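Local coordinates for unknown function protein VPA0580 (Vibrio parahaemolyticus, PDB 2QHQ) that is of unknown function but belongs to the HopJ family of type III effectors and may act as one, at residues 44-49 with 115-120; 90-95 with 103-108. All blocks are in the same frame, centred on the assembly; numbering follows the deposited sequence.

Interaction 1: residues 44-49 with 115-120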
ATOM      1  N   THR B  44      14.426  -7.840   2.071  1.00 12.82           N
ATOM      2  CA  THR B  44      15.630  -7.433   1.382  1.00 14.25           C
ATOM      3  C   THR B  44      15.733  -5.909   1.397  1.00 11.60           C
ATOM      4  O   THR B  44      14.717  -5.202   1.229  1.00 11.89           O
ATOM      5  CB  THR B  44      15.705  -7.997  -0.046  1.00 14.69           C
ATOM      6  OG1 THR B  44      14.531  -7.643  -0.754  1.00 18.51           O
ATOM      7  CG2 THR B  44      15.789  -9.519  -0.040  1.00 18.01           C
ATOM      8  N   PRO B  45      16.954  -5.382   1.630  1.00 11.36           N
ATOM      9  CA  PRO B  45      17.077  -3.932   1.793  1.00 11.04           C
ATOM     10  C   PRO B  45      16.676  -3.158   0.536  1.00 10.82           C
ATOM     11  O   PRO B  45      16.799  -3.680  -0.585  1.00 10.78           O
ATOM     12  CB  PRO B  45      18.576  -3.734   2.067  1.00 11.19           C
ATOM     13  CG  PRO B  45      19.244  -4.906   1.451  1.00 10.57           C
ATOM     14  CD  PRO B  45      18.263  -6.055   1.742  1.00 10.61           C
ATOM     15  N   ALA B  46      16.201  -1.935   0.735  1.00 11.10           N
ATOM     16  CA  ALA B  46      15.715  -1.080  -0.360  1.00 10.67           C
ATOM     17  C   ALA B  46      15.888   0.365   0.018  1.00 10.73           C
ATOM     18  O   ALA B  46      15.564   0.763   1.149  1.00  9.83           O
ATOM     19  CB  ALA B  46      14.237  -1.363  -0.636  1.00 11.00           C
ATOM     20  N   ALA B  47      16.369   1.166  -0.940  1.00 10.29           N
ATOM     21  CA  ALA B  47      16.405   2.622  -0.747  1.00 11.01           C
ATOM     22  C   ALA B  47      14.990   3.168  -0.833  1.00 11.23           C
ATOM     23  O   ALA B  47      14.175   2.685  -1.631  1.00 11.34           O
ATOM     24  CB  ALA B  47      17.291   3.285  -1.815  1.00 10.70           C
ATOM     25  N   PHE B  48      14.686   4.158   0.003  1.00 11.29           N
ATOM     26  CA  PHE B  48      13.389   4.842  -0.099  1.00 11.63           C
ATOM     27  C   PHE B  48      13.461   6.271   0.384  1.00 12.26           C
ATOM     28  O   PHE B  48      14.215   6.578   1.304  1.00 12.29           O
ATOM     29  CB  PHE B  48      12.269   4.069   0.628  1.00 11.71           C
ATOM     30  CG  PHE B  48      12.298   4.159   2.148  1.00 12.18           C
ATOM     31  CD1 PHE B  48      11.358   4.942   2.835  1.00 12.73           C
ATOM     32  CD2 PHE B  48      13.212   3.396   2.889  1.00  9.86           C
ATOM     33  CE1 PHE B  48      11.348   4.988   4.256  1.00 11.06           C
ATOM     34  CE2 PHE B  48      13.210   3.419   4.299  1.00 10.37           C
ATOM     35  CZ  PHE B  48      12.271   4.219   4.981  1.00 12.33           C
ATOM     36  N   THR B  49      12.679   7.131  -0.269  1.00 12.28           N
ATOM     37  CA  THR B  49      12.557   8.510   0.173  0.50 12.50           C
ATOM     38  C   THR B  49      11.289   8.633   0.988  1.00 12.68           C
ATOM     39  O   THR B  49      10.349   7.858   0.818  1.00 12.51           O
ATOM     40  CB  THR B  49      12.539   9.507  -0.993  0.50 12.75           C
ATOM     41  OG1 THR B  49      11.665   9.022  -2.022  0.50 12.89           O
ATOM     42  CG2 THR B  49      13.947   9.685  -1.552  0.50 12.31           C
ATOM     43  N   ILE B 115       6.237   8.989   0.332  1.00 12.21           N
ATOM     44  CA  ILE B 115       7.029   7.749   0.331  1.00 12.10           C
ATOM     45  C   ILE B 115       7.296   7.322  -1.108  1.00 12.10           C
ATOM     46  O   ILE B 115       6.388   7.345  -1.921  1.00 11.97           O
ATOM     47  CB  ILE B 115       6.285   6.603   1.073  1.00 11.58           C
ATOM     48  CG1 ILE B 115       6.279   6.845   2.603  1.00 11.30           C
ATOM     49  CG2 ILE B 115       6.875   5.213   0.686  1.00 11.92           C
ATOM     50  CD1 ILE B 115       7.652   6.700   3.284  1.00 12.68           C
ATOM     51  N   GLN B 116       8.532   6.930  -1.417  1.00 12.65           N
ATOM     52  CA  GLN B 116       8.851   6.345  -2.721  1.00 12.55           C
ATOM     53  C   GLN B 116       9.966   5.332  -2.520  1.00 12.64           C
ATOM     54  O   GLN B 116      11.071   5.705  -2.118  1.00 12.62           O
ATOM     55  CB  GLN B 116       9.296   7.428  -3.705  1.00 13.32           C
ATOM     56  CG  GLN B 116       9.790   6.907  -5.060  1.00 17.33           C
ATOM     57  CD  GLN B 116       8.857   7.220  -6.212  1.00 20.63           C
ATOM     58  OE1 GLN B 116       7.747   7.733  -6.028  1.00 22.08           O
ATOM     59  NE2 GLN B 116       9.322   6.940  -7.421  1.00 21.99           N
ATOM     60  N   PHE B 117       9.655   4.062  -2.758  1.00 12.25           N
ATOM     61  CA  PHE B 117      10.666   2.991  -2.740  1.00 12.37           C
ATOM     62  C   PHE B 117      11.348   2.869  -4.090  1.00 12.78           C
ATOM     63  O   PHE B 117      10.699   2.993  -5.145  1.00 11.89           O
ATOM     64  CB  PHE B 117      10.011   1.653  -2.404  1.00 12.09           C
ATOM     65  CG  PHE B 117       9.816   1.418  -0.939  1.00 12.96           C
ATOM     66  CD1 PHE B 117      10.764   0.702  -0.216  1.00 12.42           C
ATOM     67  CD2 PHE B 117       8.669   1.872  -0.284  1.00 13.70           C
ATOM     68  CE1 PHE B 117      10.600   0.447   1.138  1.00 13.59           C
ATOM     69  CE2 PHE B 117       8.502   1.639   1.086  1.00 14.52           C
ATOM     70  CZ  PHE B 117       9.478   0.913   1.795  1.00 14.47           C
ATOM     71  N   GLU B 118      12.654   2.602  -4.063  1.00 12.65           N
ATOM     72  CA  GLU B 118      13.405   2.310  -5.265  1.00 14.57           C
ATOM     73  C   GLU B 118      13.112   0.898  -5.764  1.00 14.16           C
ATOM     74  O   GLU B 118      13.059   0.648  -6.970  1.00 13.86           O
ATOM     75  CB  GLU B 118      14.918   2.514  -5.027  1.00 14.33           C
ATOM     76  CG  GLU B 118      15.718   2.321  -6.301  1.00 17.22           C
ATOM     77  CD  GLU B 118      17.236   2.451  -6.137  1.00 19.44           C
ATOM     78  OE1 GLU B 118      17.812   1.888  -5.178  1.00 24.92           O
ATOM     79  OE2 GLU B 118      17.864   3.078  -7.025  1.00 24.98           O
ATOM     80  N   THR B 119      12.889  -0.015  -4.818  1.00 13.53           N
ATOM     81  CA  THR B 119      12.557  -1.388  -5.123  1.00 14.11           C
ATOM     82  C   THR B 119      11.826  -1.983  -3.915  1.00 13.45           C
ATOM     83  O   THR B 119      11.731  -1.340  -2.883  1.00 13.07           O
ATOM     84  CB  THR B 119      13.821  -2.183  -5.476  1.00 14.45           C
ATOM     85  OG1 THR B 119      13.446  -3.462  -6.007  1.00 18.87           O
ATOM     86  CG2 THR B 119      14.746  -2.292  -4.265  1.00 13.57           C
ATOM     87  N   SER B 120      11.299  -3.190  -4.059  1.00 13.96           N
ATOM     88  CA  SER B 120      10.496  -3.784  -2.981  1.00 14.59           C
ATOM     89  C   SER B 120      11.378  -4.416  -1.916  1.00 13.28           C
ATOM     90  O   SER B 120      12.444  -4.966  -2.213  1.00 12.45           O
ATOM     91  CB  SER B 120       9.490  -4.793  -3.523  1.00 15.55           C
ATOM     92  OG  SER B 120      10.119  -5.707  -4.363  1.00 20.32           O
TER
HETATM   93  O   HOH W   1      15.174  -4.705  -2.321  1.00 30.82           O
HETATM   94  O   HOH W   2      17.169   0.104  -3.472  1.00 17.13           O
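Phe48 and Phe117 face each other as a non-hydrogen-bonded antiparallel pair, and their side chains form the tight half of this contact. CB of Phe48 sits over one face of the Phe117 ring, 3.9 Å from its centroid, a CH-pi contact. The two rings lie nearly parallel, planes at 17°, but are offset so that little of one ring lies over the other. Phe48 CG stands between its own backbone N and carbonyl carbon (chi1 75°), which carries the ring past Phe117 and brings its edge to CD1 of Ile115, 4.1 Å from Phe48 CD1. Ala46 CB closes on the edge of the Phe117 ring. Helix 67-72 packs against Phe117 and Ile115 through Phe67. The strands form one side of a three-stranded antiparallel sheet, with 48-50 in the middle and 115-117 at its edge within the chain. Thr49 and Gln116 are the hydrogen-bonded pair: Thr49 N to Gln116 O is 2.8 Å, Gln116 N to Thr49 O 3.0 Å. Beyond the strand end, Glu118 N still reaches Ala47 O, at 2.9 Å and almost straight (174°). Farther along, water takes over on the looser side. One water donates to both Pro45 O and Ser120 O; another accepts from Ala47 N and donates to Glu118 OE1, 2.6 Å away, at the end of an extended side chain.

Interaction 2: residues 90-95 with 103-108. With ACT (acetate ion), chain C.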
ATOM      1  N   GLU B  90       5.488   7.334  22.212  1.00 11.82           N
ATOM      2  CA  GLU B  90       6.291   7.928  23.300  1.00 12.38           C
ATOM      3  C   GLU B  90       7.396   8.809  22.761  1.00 12.41           C
ATOM      4  O   GLU B  90       7.386  10.021  22.985  1.00 12.30           O
ATOM      5  CB  GLU B  90       6.930   6.855  24.204  1.00 13.11           C
ATOM      6  CG  GLU B  90       5.950   6.077  25.037  1.00 13.05           C
ATOM      7  CD  GLU B  90       6.594   4.990  25.912  1.00 14.66           C
ATOM      8  OE1 GLU B  90       7.846   4.778  25.917  1.00 12.26           O
ATOM      9  OE2 GLU B  90       5.817   4.326  26.612  1.00 16.32           O
ATOM     10  N   ASP B  91       8.352   8.198  22.057  1.00 11.41           N
ATOM     11  CA  ASP B  91       9.577   8.900  21.658  1.00 12.00           C
ATOM     12  C   ASP B  91       9.211  10.135  20.836  1.00 11.07           C
ATOM     13  O   ASP B  91       9.727  11.248  21.071  1.00 11.13           O
ATOM     14  CB  ASP B  91      10.506   7.984  20.826  1.00 12.39           C
ATOM     15  CG  ASP B  91      11.168   6.879  21.640  1.00 19.66           C
ATOM     16  OD1 ASP B  91      10.469   6.230  22.430  1.00 19.22           O
ATOM     17  OD2 ASP B  91      12.409   6.658  21.477  1.00 23.58           O
ATOM     18  N   VAL B  92       8.282   9.961  19.896  1.00  9.96           N
ATOM     19  CA  VAL B  92       7.985  11.049  18.996  1.00  9.86           C
ATOM     20  C   VAL B  92       6.863  11.947  19.515  1.00 10.06           C
ATOM     21  O   VAL B  92       7.056  13.155  19.617  1.00 10.54           O
ATOM     22  CB  VAL B  92       7.674  10.549  17.546  1.00  8.88           C
ATOM     23  CG1 VAL B  92       7.209  11.702  16.700  1.00 10.93           C
ATOM     24  CG2 VAL B  92       8.940   9.938  16.902  1.00 10.08           C
ATOM     25  N   LEU B  93       5.699  11.370  19.821  1.00  9.79           N
ATOM     26  CA  LEU B  93       4.524  12.186  20.157  1.00  9.92           C
ATOM     27  C   LEU B  93       4.696  12.994  21.442  1.00 10.54           C
ATOM     28  O   LEU B  93       4.180  14.103  21.535  1.00 10.55           O
ATOM     29  CB  LEU B  93       3.220  11.371  20.223  1.00  9.81           C
ATOM     30  CG  LEU B  93       2.637  10.879  18.892  1.00 10.58           C
ATOM     31  CD1 LEU B  93       1.322  10.143  19.148  1.00 12.81           C
ATOM     32  CD2 LEU B  93       2.439  12.003  17.871  1.00 10.96           C
ATOM     33  N   LEU B  94       5.417  12.445  22.421  1.00  9.67           N
ATOM     34  CA  LEU B  94       5.572  13.119  23.711  1.00  9.88           C
ATOM     35  C   LEU B  94       6.698  14.154  23.688  1.00 10.32           C
ATOM     36  O   LEU B  94       6.791  14.997  24.578  1.00  9.53           O
ATOM     37  CB  LEU B  94       5.820  12.106  24.843  1.00 10.20           C
ATOM     38  CG  LEU B  94       4.694  11.075  25.027  1.00  9.52           C
ATOM     39  CD1 LEU B  94       5.069  10.095  26.120  1.00 10.60           C
ATOM     40  CD2 LEU B  94       3.351  11.752  25.310  1.00  9.82           C
ATOM     41  N   HIS B  95       7.562  14.066  22.676  1.00 10.82           N
ATOM     42  CA  HIS B  95       8.759  14.905  22.632  1.00 11.52           C
ATOM     43  C   HIS B  95       8.906  15.482  21.246  1.00 11.81           C
ATOM     44  O   HIS B  95       9.788  15.063  20.475  1.00 12.27           O
ATOM     45  CB  HIS B  95       9.997  14.104  23.034  1.00 12.46           C
ATOM     46  CG  HIS B  95       9.825  13.342  24.306  1.00 15.61           C
ATOM     47  ND1 HIS B  95       9.723  11.969  24.341  1.00 19.27           N
ATOM     48  CD2 HIS B  95       9.664  13.764  25.582  1.00 15.75           C
ATOM     49  CE1 HIS B  95       9.574  11.575  25.594  1.00 20.22           C
ATOM     50  NE2 HIS B  95       9.519  12.644  26.365  1.00 18.42           N
ATOM     51  N   ASN B 103      12.352   9.067  10.236  1.00 12.80           N
ATOM     52  CA  ASN B 103      11.326   8.520   9.348  1.00 12.48           C
ATOM     53  C   ASN B 103       9.908   8.658   9.892  1.00 11.90           C
ATOM     54  O   ASN B 103       9.000   8.964   9.148  1.00 11.76           O
ATOM     55  CB  ASN B 103      11.646   7.091   8.948  1.00 12.55           C
ATOM     56  CG  ASN B 103      12.717   7.034   7.887  1.00 12.90           C
ATOM     57  OD1 ASN B 103      12.468   7.377   6.743  1.00 13.19           O
ATOM     58  ND2 ASN B 103      13.920   6.595   8.267  1.00 12.66           N
ATOM     59  N   ILE B 104       9.724   8.424  11.187  1.00 11.87           N
ATOM     60  CA  ILE B 104       8.406   8.652  11.797  1.00 11.40           C
ATOM     61  C   ILE B 104       8.019  10.124  11.692  1.00 11.13           C
ATOM     62  O   ILE B 104       6.907  10.449  11.274  1.00 11.48           O
ATOM     63  CB  ILE B 104       8.368   8.223  13.297  1.00 10.53           C
ATOM     64  CG1 ILE B 104       8.669   6.728  13.429  1.00 12.12           C
ATOM     65  CG2 ILE B 104       7.010   8.541  13.915  1.00 11.78           C
ATOM     66  CD1 ILE B 104       8.749   6.237  14.928  1.00 12.12           C
ATOM     67  N   ARG B 105       8.951  11.014  12.048  1.00 10.74           N
ATOM     68  CA  ARG B 105       8.659  12.448  12.069  1.00 10.36           C
ATOM     69  C   ARG B 105       8.340  12.985  10.675  1.00 10.89           C
ATOM     70  O   ARG B 105       7.449  13.786  10.538  1.00 11.84           O
ATOM     71  CB  ARG B 105       9.790  13.231  12.728  1.00  9.60           C
ATOM     72  CG  ARG B 105       9.982  12.876  14.201  1.00 10.20           C
ATOM     73  CD  ARG B 105      11.184  13.596  14.816  1.00 11.21           C
ATOM     74  NE  ARG B 105      11.349  13.155  16.208  1.00 11.19           N
ATOM     75  CZ  ARG B 105      10.681  13.648  17.251  1.00 12.40           C
ATOM     76  NH1 ARG B 105       9.775  14.630  17.110  1.00 12.05           N
ATOM     77  NH2 ARG B 105      10.915  13.147  18.453  1.00 11.33           N
ATOM     78  N   ASN B 106       9.030  12.483   9.656  1.00 11.65           N
ATOM     79  CA  ASN B 106       8.758  12.883   8.282  1.00 12.06           C
ATOM     80  C   ASN B 106       7.441  12.347   7.776  1.00 12.35           C
ATOM     81  O   ASN B 106       6.695  13.052   7.117  1.00 12.39           O
ATOM     82  CB  ASN B 106       9.897  12.500   7.334  1.00 12.90           C
ATOM     83  CG  ASN B 106      10.967  13.583   7.251  1.00 15.48           C
ATOM     84  OD1 ASN B 106      10.828  14.567   6.504  1.00 18.15           O
ATOM     85  ND2 ASN B 106      12.014  13.431   8.035  1.00 17.07           N
ATOM     86  N   PHE B 107       7.140  11.107   8.120  1.00 11.34           N
ATOM     87  CA  PHE B 107       5.925  10.479   7.613  1.00 12.13           C
ATOM     88  C   PHE B 107       4.692  11.158   8.220  1.00 13.33           C
ATOM     89  O   PHE B 107       3.660  11.257   7.570  1.00 13.48           O
ATOM     90  CB  PHE B 107       5.957   8.988   7.923  1.00 12.04           C
ATOM     91  CG  PHE B 107       4.800   8.207   7.349  1.00 11.23           C
ATOM     92  CD1 PHE B 107       4.774   7.868   5.994  1.00 11.93           C
ATOM     93  CD2 PHE B 107       3.759   7.777   8.173  1.00 12.01           C
ATOM     94  CE1 PHE B 107       3.706   7.117   5.468  1.00 13.35           C
ATOM     95  CE2 PHE B 107       2.686   7.027   7.650  1.00 11.18           C
ATOM     96  CZ  PHE B 107       2.666   6.701   6.298  1.00 10.25           C
HETATM   97  N   MSE B 108       4.798  11.610   9.474  1.00 14.08           N
HETATM   98  CA  MSE B 108       3.732  12.413  10.093  1.00 16.91           C
HETATM   99  C   MSE B 108       3.356  13.661   9.299  1.00 16.03           C
HETATM  100  O   MSE B 108       2.192  14.124   9.332  1.00 17.26           O
HETATM  101  CB  MSE B 108       4.183  12.825  11.500  1.00 16.08           C
HETATM  102  CG  MSE B 108       3.929  11.776  12.522  1.00 17.57           C
HETATM  103 SE   MSE B 108       4.819  12.389  14.156  1.00 24.40          SE
HETATM  104  CE  MSE B 108       3.553  13.749  14.705  1.00 17.49           C
TER
HETATM  105  C   ACT C 201       9.163  12.151  30.102  1.00 26.38           C
HETATM  106  O   ACT C 201       8.428  12.355  29.103  1.00 26.29           O
HETATM  107  OXT ACT C 201       8.575  12.034  31.202  1.00 26.28           O
HETATM  108  CH3 ACT C 201      10.656  12.046  29.982  1.00 25.98           C
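The carbonyl oxygen of His95 is gripped by the guanidinium of Arg105: NH2 donates over 3.0 Å to His95 O, at an N-H...O angle of 152°, and NH1 adds a weak bond. The oxygen lies near the guanidinium edge, 15° out of its plane, while Val92 CG1 covers one face, 3.9 Å above it. Arg105 and Val92 reach toward each other from opposite directions; the arginine chain, extended from CG to NE, also packs its aliphatic CG on Val92 CG1, and NH2 forms a salt bridge with Asp100. Val92 is the apolar centre of the contact, pointing at helix 102-110. Its CG1, anti to the backbone N (chi1 173°), meets the selenium of Met108, a selenomethionine, at 3.6 Å, and its CG2 meets Ile104 CG2 at 3.8 Å. At the margin, Leu93 CD2 touches Met108 CE, the methyl turned aside by the bend at chi3. His95 ND1 bonds weakly to Asp91 O, and NE2 donates to an acetate oxygen 3.0 Å away, the acetate probably coming from the crystallisation liquor. Arg105 thus joins the backbone carbonyl of His95 to the carboxylate of Asp100, and its positive charge would be expected to polarise that carbonyl.

In the fold
Interactions 1 and 2 have centres 20 Å apart, and both belong to the HopJ region of the chain. Both segments of interaction 2 fall between the two strands of interaction 1 in sequence: strand 48-50 comes early, helices 86-92 and 102-110 follow, and strand 115-117 returns to pair with it. Helix 102-110 is the element just before that strand in the chain and links the two contacts in space as well. Phe48 CZ packs 3.6 Å from Asn103 OD1, and Ile115 CG1 lies 3.8 Å from Phe107 CD1. The helix thus lies between the small sheet and helix 86-92, and connects them by packing on both.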